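Local coordinates for protein muconate cycloisomerase (Azorhizobium caulinodans, PDB 3MY9) that belongs to the enolase superfamily and binds magnesium at the strand ends of the TIM-barrel domain found in that family, at residues L196-N199 against Q200-P204; P225-R228 against R229-D232; A247-S250 against C251-A254; S284-A287 against I288-T291. One frame throughout, in Å; residues are numbered along the deposited sequence.

In the fold
Interactions 1, 2 and 3 lie in the successive connections after strands 193-197, 222-223 and 245-247, and interaction 4 lies farther along, on helix 279-292. Interactions 1 and 2 have centres about 9 Å apart and are joined by a probable hydrogen bond from Leu202 N to Pro225 O, 2.9 Å. Interactions 2 and 3, about 11 Å apart, meet where Arg228 NH2 approaches Glu249 O at 2.8 Å, another probable hydrogen bond. Interaction 3 holds the magnesium ligand Asp248; the other protein ligand is Glu223. The side chain of Asn199 in interaction 1 lies about 5 Å from the same magnesium ion. Ala254 CB packs on Ile288 CD1 at 4.0 Å, linking interactions 3 and 4.

Interaction 1: L196-N199 against Q200-P204; sequences LDFN and QALTP
One face of the Phe198 ring carries Leu202: methyl CD1 stands 3.9 Å from the ring centroid and 17° off the normal, which makes this a CH-pi contact, with the methyl displaced toward the rim on the CD1 side. The leucine branch point follows, Leu202 CG reaching Phe198 CD1 at 3.7 Å, and its second methyl, CD2, approaches that same ring atom at 4.0 Å. Around the ring, Thr169 and the residues Ile210 and Leu211 of helix 207-215 add further packing. The aromatic side chain reaches this place with CG beside its backbone N (chi1 -76°), turned toward the returning chain. Between the two side chains the backbone reverses in a type I' beta turn from Phe198 to Ala201, directly after barrel strand 193-197. Ala201 N donates to Phe198 O at 3.0 Å. An Asx turn precedes this reversal and overlaps it: Asp197 OD2 accepts from Asn199 N at 2.9 Å with an N-H...O angle of 156°, the donor coming from above the carboxylate plane. The other carboxylate oxygen, Asp197 OD1, forms a salt bridge with Lys166 and lies close to the like-charged Glu223, a magnesium ligand. At the next corner of the turn, the Gln200 side chain packs on Gln224 and Glu249.

Interaction 2: P225-R228 against R229-D232; sequences PVPR and RHLD
Pro227 O accepts the backbone N-H of His230 at 3.3 Å, and the N-H...O angle of 166° shows a nearly straight approach. The next bond is tighter: Leu231 N donates to Arg229 O at 2.8 Å, closing an inverse gamma turn centred on His230. That histidine occupies the N-cap position of helix 231-240, so the paired turns lead the loop after strand 222-223 into the helix. The imidazole has two neighbours here: Pro227 CD lies at its edge, in plane, 4.0 Å from His230 CD2, and Arg229 CB lies over the centre of one face. At the base of the side chain, Val226 CG2 packs on His230 CB at 3.9 Å, the two side chains crossing at about a right angle. Arg229 bends at its second and third torsions (chi2 111°, chi3 64°), which brings the guanidinium back so that His230 NE2 sits over one of its faces, 3.2 Å above the plane and toward the rim. The bend also brings Arg229 CD to within 4.1 Å of Pro227 CB. The Arg228 side chain is extended, its NH2 forming a salt bridge with Asp256 and a hydrogen bond with Glu249 O, and Arg229 NH2 forms a weak hydrogen bond with Asp290 O of a neighbouring subunit. A positive guanidinium so near His230 NE2 would probably disfavour protonation of the imidazole.

Interaction 3: A247-S250 against C251-A254; sequences ADES and CFDA. With MG (magnesium ion), chain C.
Phe252 and Glu249 each carry CG beside their own backbone N (chi1 -75° in both), which turns the ring back over the preceding residues and lets the two side chains meet at Glu249 CG and Phe252 CZ, 4.0 Å apart. Their flat groups are nearly perpendicular, carboxylate and ring planes being 80° apart. Phe252 CE1 also comes to 3.0 Å from Glu249 O, and the ring meets that of Trp57 almost at right angles. The chain reverses here in a type I beta turn from Asp248 to Cys251, after barrel strand 245-247: Cys251 N donates to Asp248 O at 2.9 Å, and Ala247 CB packs on Cys251 CB at 4.1 Å. The loop sits at the C-terminal end of the barrel strands, where enolase-superfamily proteins hold their metal. Asp248 OD2 binds magnesium at 2.0 Å, with Glu223 as the other protein ligand and four waters around the ion. Glu249 does not reach the metal directly; a bend at its second torsion (chi2 81°) turns the carboxylate toward two metal-bound waters, OE2 accepting from water 1 at 2.5 Å and OE1 from water 2 at 2.6 Å, so it is a second-shell group. Asp248 OD1 is engaged in a salt bridge with Lys272. Gln224 bonds two residues of the turn: OE1 accepts from Asp248 N, and NE2 hydrogen-bonds Ser250 OG.

Interaction 4: S284-A287 against I288-T291; sequences SLMA and IADT
Ala287 O is gripped by two donors of Thr291. The hydroxyl OG1 donates at 2.9 Å with a C=O...O angle of 161°, nearly in line with the carbonyl, while Thr291 N donates at 3.2 Å. The side-chain bond depends on the first torsion, which sets OG1 beside the threonine's own backbone N (chi1 -52°) and so turns it back toward the preceding helical turn. On another side of the helix, Met286 folds over the next turn: bends at chi2 and chi3 bring SD to 3.9 Å from Ala289 CB, and CE to 3.8 Å from Asp290 OD1, where the two side chains cross at about a right angle. Behind these contacts runs the i to i+4 ladder of the alpha helix. Asp290 N donates to Met286 O at 2.9 Å and Ala289 N to Leu285 O at 3.1 Å, whereas the Ile288 N to Ser284 O bond, at 3.4 Å, is weak. One turn earlier Ser284 OG bonds Met280 O, again a side-chain hydroxyl to a carbonyl four residues back. Helix 279-292 rests on helix 254-263 through Leu285, Ile288 and Ala289, all touching Leu257, with Ile288 also on Met258. Met286 faces Val271, Thr318 and Ile321 in nearby loops. A further face meets a neighbouring subunit, where Ile288 packs on Ile288 of that chain, Ser284 on its Ala287 and Ala287 on its Ser284, so the helix lies between helix 254-263 of its own barrel and an adjoining subunit.

Interaction 1: L196-N199 against Q200-P204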
loop_
_atom_site.group_PDB
_atom_site.type_symbol
_atom_site.label_atom_id
_atom_site.label_comp_id
_atom_site.label_asym_id
_atom_site.label_seq_id
_atom_site.Cartn_x
_atom_site.Cartn_y
_atom_site.Cartn_z
ATOM N N LEU A 196 -19.185 8.010 -25.667
ATOM C CA LEU A 196 -18.925 6.762 -26.408
ATOM C C LEU A 196 -19.251 5.579 -25.511
ATOM O O LEU A 196 -19.011 5.626 -24.313
ATOM C CB LEU A 196 -17.457 6.639 -26.832
ATOM C CG LEU A 196 -16.825 7.858 -27.518
ATOM C CD1 LEU A 196 -15.341 7.577 -27.908
ATOM C CD2 LEU A 196 -17.604 8.214 -28.758
ATOM N N ASP A 197 -19.733 4.501 -26.097
ATOM C CA ASP A 197 -20.048 3.304 -25.344
ATOM C C ASP A 197 -19.502 2.078 -26.052
ATOM O O ASP A 197 -19.932 1.782 -27.140
ATOM C CB ASP A 197 -21.565 3.193 -25.231
ATOM C CG ASP A 197 -22.018 2.130 -24.248
ATOM O OD1 ASP A 197 -23.220 2.162 -23.920
ATOM O OD2 ASP A 197 -21.184 1.319 -23.763
ATOM N N PHE A 198 -18.568 1.358 -25.433
ATOM C CA PHE A 198 -18.034 0.135 -26.066
ATOM C C PHE A 198 -18.844 -1.135 -25.738
ATOM O O PHE A 198 -18.535 -2.203 -26.205
ATOM C CB PHE A 198 -16.570 -0.069 -25.672
ATOM C CG PHE A 198 -15.617 0.849 -26.381
ATOM C CD1 PHE A 198 -15.061 0.475 -27.583
ATOM C CD2 PHE A 198 -15.285 2.087 -25.839
ATOM C CE1 PHE A 198 -14.168 1.318 -28.247
ATOM C CE2 PHE A 198 -14.407 2.940 -26.503
ATOM C CZ PHE A 198 -13.854 2.552 -27.715
ATOM N N ASN A 199 -19.875 -0.992 -24.924
ATOM C CA ASN A 199 -20.719 -2.119 -24.466
ATOM C C ASN A 199 -19.898 -3.335 -23.995
ATOM O O ASN A 199 -20.125 -4.464 -24.410
ATOM C CB ASN A 199 -21.764 -2.433 -25.540
ATOM C CG ASN A 199 -22.887 -1.356 -25.583
ATOM O OD1 ASN A 199 -23.703 -1.250 -24.647
ATOM N ND2 ASN A 199 -22.914 -0.551 -26.661
ATOM N N GLN A 200 -18.899 -3.062 -23.154
ATOM C CA GLN A 200 -18.016 -4.104 -22.596
ATOM C C GLN A 200 -17.260 -4.948 -23.640
ATOM O O GLN A 200 -16.715 -6.000 -23.290
ATOM C CB GLN A 200 -18.818 -5.075 -21.712
ATOM C CG GLN A 200 -19.738 -4.416 -20.688
ATOM C CD GLN A 200 -20.517 -5.466 -19.873
ATOM O OE1 GLN A 200 -19.975 -6.102 -18.965
ATOM N NE2 GLN A 200 -21.790 -5.644 -20.213
ATOM N N ALA A 201 -17.200 -4.503 -24.892
ATOM C CA ALA A 201 -16.677 -5.345 -25.966
ATOM C C ALA A 201 -15.136 -5.411 -26.020
ATOM O O ALA A 201 -14.593 -6.268 -26.680
ATOM C CB ALA A 201 -17.235 -4.890 -27.333
ATOM N N LEU A 202 -14.434 -4.490 -25.375
ATOM C CA LEU A 202 -12.958 -4.508 -25.416
ATOM C C LEU A 202 -12.445 -5.504 -24.384
ATOM O O LEU A 202 -13.144 -5.821 -23.421
ATOM C CB LEU A 202 -12.385 -3.131 -25.122
ATOM C CG LEU A 202 -12.748 -2.058 -26.154
ATOM C CD1 LEU A 202 -11.910 -0.800 -25.922
ATOM C CD2 LEU A 202 -12.554 -2.597 -27.630
ATOM N N THR A 203 -11.259 -6.046 -24.621
ATOM C CA THR A 203 -10.545 -6.800 -23.594
ATOM C C THR A 203 -9.484 -5.909 -22.968
ATOM O O THR A 203 -8.987 -5.015 -23.621
ATOM C CB THR A 203 -9.883 -8.030 -24.180
ATOM O OG1 THR A 203 -9.043 -7.611 -25.249
ATOM C CG2 THR A 203 -10.942 -9.024 -24.713
ATOM N N PRO A 204 -9.139 -6.140 -21.698
ATOM C CA PRO A 204 -8.017 -5.402 -21.123
ATOM C C PRO A 204 -6.717 -5.481 -21.984
ATOM O O PRO A 204 -6.024 -4.475 -22.112
ATOM C CB PRO A 204 -7.812 -6.061 -19.747
ATOM C CG PRO A 204 -9.197 -6.571 -19.369
ATOM C CD PRO A 204 -9.807 -7.003 -20.707
#

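Interaction 2: P225-R228 against R229-D232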
loop_
_atom_site.group_PDB
_atom_site.type_symbol
_atom_site.label_atom_id
_atom_site.label_comp_id
_atom_site.label_asym_id
_atom_site.label_seq_id
_atom_site.Cartn_x
_atom_site.Cartn_y
_atom_site.Cartn_z
ATOM N N PRO A 225 -15.721 0.085 -21.004
ATOM C CA PRO A 225 -15.119 -0.520 -22.183
ATOM C C PRO A 225 -14.861 -2.032 -22.064
ATOM O O PRO A 225 -14.844 -2.714 -23.083
ATOM C CB PRO A 225 -13.814 0.273 -22.371
ATOM C CG PRO A 225 -13.536 0.932 -21.004
ATOM C CD PRO A 225 -14.910 1.192 -20.450
ATOM N N VAL A 226 -14.712 -2.537 -20.838
ATOM C CA VAL A 226 -14.429 -3.959 -20.566
ATOM C C VAL A 226 -15.486 -4.515 -19.586
ATOM O O VAL A 226 -16.197 -3.740 -18.986
ATOM C CB VAL A 226 -13.011 -4.152 -20.000
ATOM C CG1 VAL A 226 -11.917 -3.612 -21.021
ATOM C CG2 VAL A 226 -12.862 -3.484 -18.589
ATOM N N PRO A 227 -15.619 -5.853 -19.476
ATOM C CA PRO A 227 -16.576 -6.457 -18.558
ATOM C C PRO A 227 -16.342 -6.106 -17.085
ATOM O O PRO A 227 -15.230 -5.665 -16.703
ATOM C CB PRO A 227 -16.371 -7.971 -18.742
ATOM C CG PRO A 227 -15.776 -8.119 -20.117
ATOM C CD PRO A 227 -15.037 -6.846 -20.407
ATOM N N ARG A 228 -17.389 -6.370 -16.306
ATOM C CA ARG A 228 -17.499 -6.067 -14.885
ATOM C C ARG A 228 -16.267 -6.474 -14.038
ATOM O O ARG A 228 -15.810 -5.702 -13.216
ATOM C CB ARG A 228 -18.775 -6.734 -14.326
ATOM C CG ARG A 228 -18.881 -6.771 -12.788
ATOM C CD ARG A 228 -20.213 -7.334 -12.333
ATOM N NE ARG A 228 -20.268 -7.473 -10.879
ATOM C CZ ARG A 228 -20.573 -6.504 -10.014
ATOM N NH1 ARG A 228 -20.591 -6.771 -8.709
ATOM N NH2 ARG A 228 -20.863 -5.270 -10.420
ATOM N N ARG A 229 -15.722 -7.652 -14.276
ATOM C CA ARG A 229 -14.589 -8.159 -13.449
ATOM C C ARG A 229 -13.353 -7.235 -13.352
ATOM O O ARG A 229 -12.745 -7.112 -12.264
ATOM C CB ARG A 229 -14.103 -9.496 -13.959
ATOM C CG ARG A 229 -15.251 -10.448 -14.368
ATOM C CD ARG A 229 -15.303 -10.679 -15.883
ATOM N NE ARG A 229 -14.077 -11.358 -16.317
ATOM C CZ ARG A 229 -13.930 -11.999 -17.470
ATOM N NH1 ARG A 229 -14.938 -12.077 -18.349
ATOM N NH2 ARG A 229 -12.759 -12.573 -17.744
ATOM N N HIS A 230 -13.018 -6.592 -14.471
ATOM C CA HIS A 230 -11.692 -6.063 -14.675
ATOM C C HIS A 230 -11.494 -4.680 -14.081
ATOM O O HIS A 230 -11.201 -3.714 -14.783
ATOM C CB HIS A 230 -11.353 -6.075 -16.167
ATOM C CG HIS A 230 -11.475 -7.417 -16.786
ATOM N ND1 HIS A 230 -10.750 -8.503 -16.348
ATOM C CD2 HIS A 230 -12.225 -7.855 -17.822
ATOM C CE1 HIS A 230 -11.079 -9.568 -17.064
ATOM N NE2 HIS A 230 -11.962 -9.196 -17.973
ATOM N N LEU A 231 -11.604 -4.607 -12.759
ATOM C CA LEU A 231 -11.602 -3.340 -12.061
ATOM C C LEU A 231 -10.227 -2.733 -12.107
ATOM O O LEU A 231 -10.091 -1.532 -12.292
ATOM C CB LEU A 231 -12.067 -3.500 -10.592
ATOM C CG LEU A 231 -13.549 -3.405 -10.217
ATOM C CD1 LEU A 231 -13.690 -3.468 -8.700
ATOM C CD2 LEU A 231 -14.215 -2.143 -10.747
ATOM N N ASP A 232 -9.189 -3.550 -11.948
ATOM C CA ASP A 232 -7.831 -3.047 -12.110
ATOM C C ASP A 232 -7.655 -2.513 -13.538
ATOM O O ASP A 232 -7.042 -1.467 -13.744
ATOM C CB ASP A 232 -6.771 -4.131 -11.836
ATOM C CG ASP A 232 -6.573 -4.433 -10.343
ATOM O OD1 ASP A 232 -6.898 -3.604 -9.470
ATOM O OD2 ASP A 232 -6.045 -5.534 -10.052
#

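Interaction 3: A247-S250 against C251-A254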
loop_
_atom_site.group_PDB
_atom_site.type_symbol
_atom_site.label_atom_id
_atom_site.label_comp_id
_atom_site.label_asym_id
_atom_site.label_seq_id
_atom_site.Cartn_x
_atom_site.Cartn_y
_atom_site.Cartn_z
ATOM N N ALA A 247 -18.491 3.752 -15.071
ATOM C CA ALA A 247 -18.790 2.373 -14.721
ATOM C C ALA A 247 -20.275 2.138 -14.904
ATOM O O ALA A 247 -21.098 2.950 -14.460
ATOM C CB ALA A 247 -18.391 2.084 -13.304
ATOM N N ASP A 248 -20.616 1.039 -15.587
ATOM C CA ASP A 248 -21.994 0.602 -15.665
ATOM C C ASP A 248 -22.096 -0.747 -14.968
ATOM O O ASP A 248 -22.410 -0.797 -13.768
ATOM C CB ASP A 248 -22.495 0.576 -17.121
ATOM C CG ASP A 248 -23.982 0.191 -17.237
ATOM O OD1 ASP A 248 -24.655 -0.002 -16.190
ATOM O OD2 ASP A 248 -24.460 0.057 -18.390
ATOM N N GLU A 249 -21.766 -1.835 -15.663
ATOM C CA GLU A 249 -21.831 -3.152 -15.049
ATOM C C GLU A 249 -20.847 -3.342 -13.870
ATOM O O GLU A 249 -21.088 -4.188 -13.006
ATOM C CB GLU A 249 -21.663 -4.258 -16.097
ATOM C CG GLU A 249 -22.914 -4.474 -16.974
ATOM C CD GLU A 249 -23.041 -3.457 -18.133
ATOM O OE1 GLU A 249 -22.086 -2.681 -18.414
ATOM O OE2 GLU A 249 -24.106 -3.458 -18.788
ATOM N N SER A 250 -19.776 -2.542 -13.804
ATOM C CA SER A 250 -18.903 -2.510 -12.605
ATOM C C SER A 250 -19.553 -1.906 -11.376
ATOM O O SER A 250 -18.995 -1.995 -10.313
ATOM C CB SER A 250 -17.611 -1.721 -12.848
ATOM O OG SER A 250 -16.743 -2.392 -13.715
ATOM N N CYS A 251 -20.683 -1.226 -11.515
ATOM C CA CYS A 251 -21.317 -0.613 -10.372
ATOM C C CYS A 251 -22.848 -0.774 -10.372
ATOM O O CYS A 251 -23.595 0.025 -10.991
ATOM C CB CYS A 251 -20.915 0.849 -10.299
ATOM S SG CYS A 251 -21.500 1.636 -8.772
ATOM N N PHE A 252 -23.302 -1.813 -9.681
ATOM C CA PHE A 252 -24.741 -2.061 -9.541
ATOM C C PHE A 252 -25.316 -1.438 -8.285
ATOM O O PHE A 252 -26.452 -0.992 -8.291
ATOM C CB PHE A 252 -25.042 -3.572 -9.534
ATOM C CG PHE A 252 -24.944 -4.183 -10.889
ATOM C CD1 PHE A 252 -23.869 -4.950 -11.248
ATOM C CD2 PHE A 252 -25.910 -3.924 -11.838
ATOM C CE1 PHE A 252 -23.777 -5.499 -12.517
ATOM C CE2 PHE A 252 -25.818 -4.473 -13.120
ATOM C CZ PHE A 252 -24.741 -5.252 -13.447
ATOM N N ASP A 253 -24.528 -1.422 -7.217
ATOM C CA ASP A 253 -25.050 -1.104 -5.877
ATOM C C ASP A 253 -24.006 -0.377 -5.033
ATOM O O ASP A 253 -22.883 -0.106 -5.497
ATOM C CB ASP A 253 -25.569 -2.384 -5.175
ATOM C CG ASP A 253 -24.465 -3.432 -4.916
ATOM O OD1 ASP A 253 -23.269 -3.114 -5.036
ATOM O OD2 ASP A 253 -24.801 -4.593 -4.578
ATOM N N ALA A 254 -24.380 -0.058 -3.805
ATOM C CA ALA A 254 -23.559 0.764 -2.934
ATOM C C ALA A 254 -22.257 0.042 -2.628
ATOM O O ALA A 254 -21.182 0.661 -2.624
ATOM C CB ALA A 254 -24.312 1.109 -1.660
HETATM MG MG MG C . -24.115 0.210 -20.368
HETATM O O HOH W 1 -24.853 -1.697 -20.462
HETATM O O HOH W 2 -22.242 -0.823 -20.268
HETATM O O HOH W 3 -23.830 0.093 -22.397
HETATM O O HOH W 4 -26.257 0.824 -20.784
#

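Interaction 4: S284-A287 against I288-T291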
loop_
_atom_site.group_PDB
_atom_site.type_symbol
_atom_site.label_atom_id
_atom_site.label_comp_id
_atom_site.label_asym_id
_atom_site.label_seq_id
_atom_site.Cartn_x
_atom_site.Cartn_y
_atom_site.Cartn_z
ATOM N N SER A 284 -29.101 6.731 -1.700
ATOM C CA SER A 284 -28.007 6.387 -0.788
ATOM C C SER A 284 -26.708 6.193 -1.583
ATOM O O SER A 284 -25.652 6.681 -1.179
ATOM C CB SER A 284 -28.319 5.092 -0.027
ATOM O OG SER A 284 -29.466 5.253 0.764
ATOM N N LEU A 285 -26.820 5.472 -2.701
ATOM C CA LEU A 285 -25.727 5.258 -3.623
ATOM C C LEU A 285 -25.145 6.614 -4.038
ATOM O O LEU A 285 -23.930 6.844 -3.957
ATOM C CB LEU A 285 -26.232 4.512 -4.858
ATOM C CG LEU A 285 -25.222 4.098 -5.925
ATOM C CD1 LEU A 285 -25.851 3.130 -6.907
ATOM C CD2 LEU A 285 -24.771 5.308 -6.675
ATOM N N MET A 286 -26.009 7.521 -4.464
ATOM C CA MET A 286 -25.539 8.854 -4.879
ATOM C C MET A 286 -24.952 9.735 -3.731
ATOM O O MET A 286 -24.114 10.583 -3.991
ATOM C CB MET A 286 -26.604 9.557 -5.695
ATOM C CG MET A 286 -26.763 8.908 -7.093
ATOM S SD MET A 286 -25.247 8.755 -8.067
ATOM C CE MET A 286 -24.823 10.445 -8.182
ATOM N N ALA A 287 -25.282 9.480 -2.468
ATOM C CA ALA A 287 -24.606 10.204 -1.378
ATOM C C ALA A 287 -23.123 9.826 -1.314
ATOM O O ALA A 287 -22.272 10.675 -1.062
ATOM C CB ALA A 287 -25.251 9.900 -0.048
ATOM N N ILE A 288 -22.829 8.544 -1.522
ATOM C CA ILE A 288 -21.474 8.077 -1.578
ATOM C C ILE A 288 -20.739 8.714 -2.771
ATOM O O ILE A 288 -19.627 9.212 -2.617
ATOM C CB ILE A 288 -21.377 6.559 -1.710
ATOM C CG1 ILE A 288 -21.966 5.871 -0.487
ATOM C CG2 ILE A 288 -19.918 6.139 -1.883
ATOM C CD1 ILE A 288 -22.297 4.446 -0.725
ATOM N N ALA A 289 -21.385 8.685 -3.935
ATOM C CA ALA A 289 -20.800 9.134 -5.163
ATOM C C ALA A 289 -20.526 10.650 -5.132
ATOM O O ALA A 289 -19.480 11.072 -5.599
ATOM C CB ALA A 289 -21.695 8.740 -6.378
ATOM N N ASP A 290 -21.461 11.442 -4.597
ATOM C CA ASP A 290 -21.278 12.901 -4.429
ATOM C C ASP A 290 -20.073 13.213 -3.535
ATOM O O ASP A 290 -19.248 14.053 -3.864
ATOM C CB ASP A 290 -22.541 13.578 -3.812
ATOM C CG ASP A 290 -23.719 13.630 -4.770
ATOM O OD1 ASP A 290 -23.554 13.269 -5.970
ATOM O OD2 ASP A 290 -24.838 14.009 -4.318
ATOM N N THR A 291 -19.982 12.535 -2.392
ATOM C CA THR A 291 -18.839 12.705 -1.517
ATOM C C THR A 291 -17.541 12.354 -2.252
ATOM O O THR A 291 -16.545 13.055 -2.131
ATOM C CB THR A 291 -18.989 11.869 -0.229
ATOM O OG1 THR A 291 -20.256 12.163 0.361
ATOM C CG2 THR A 291 -17.886 12.215 0.770
#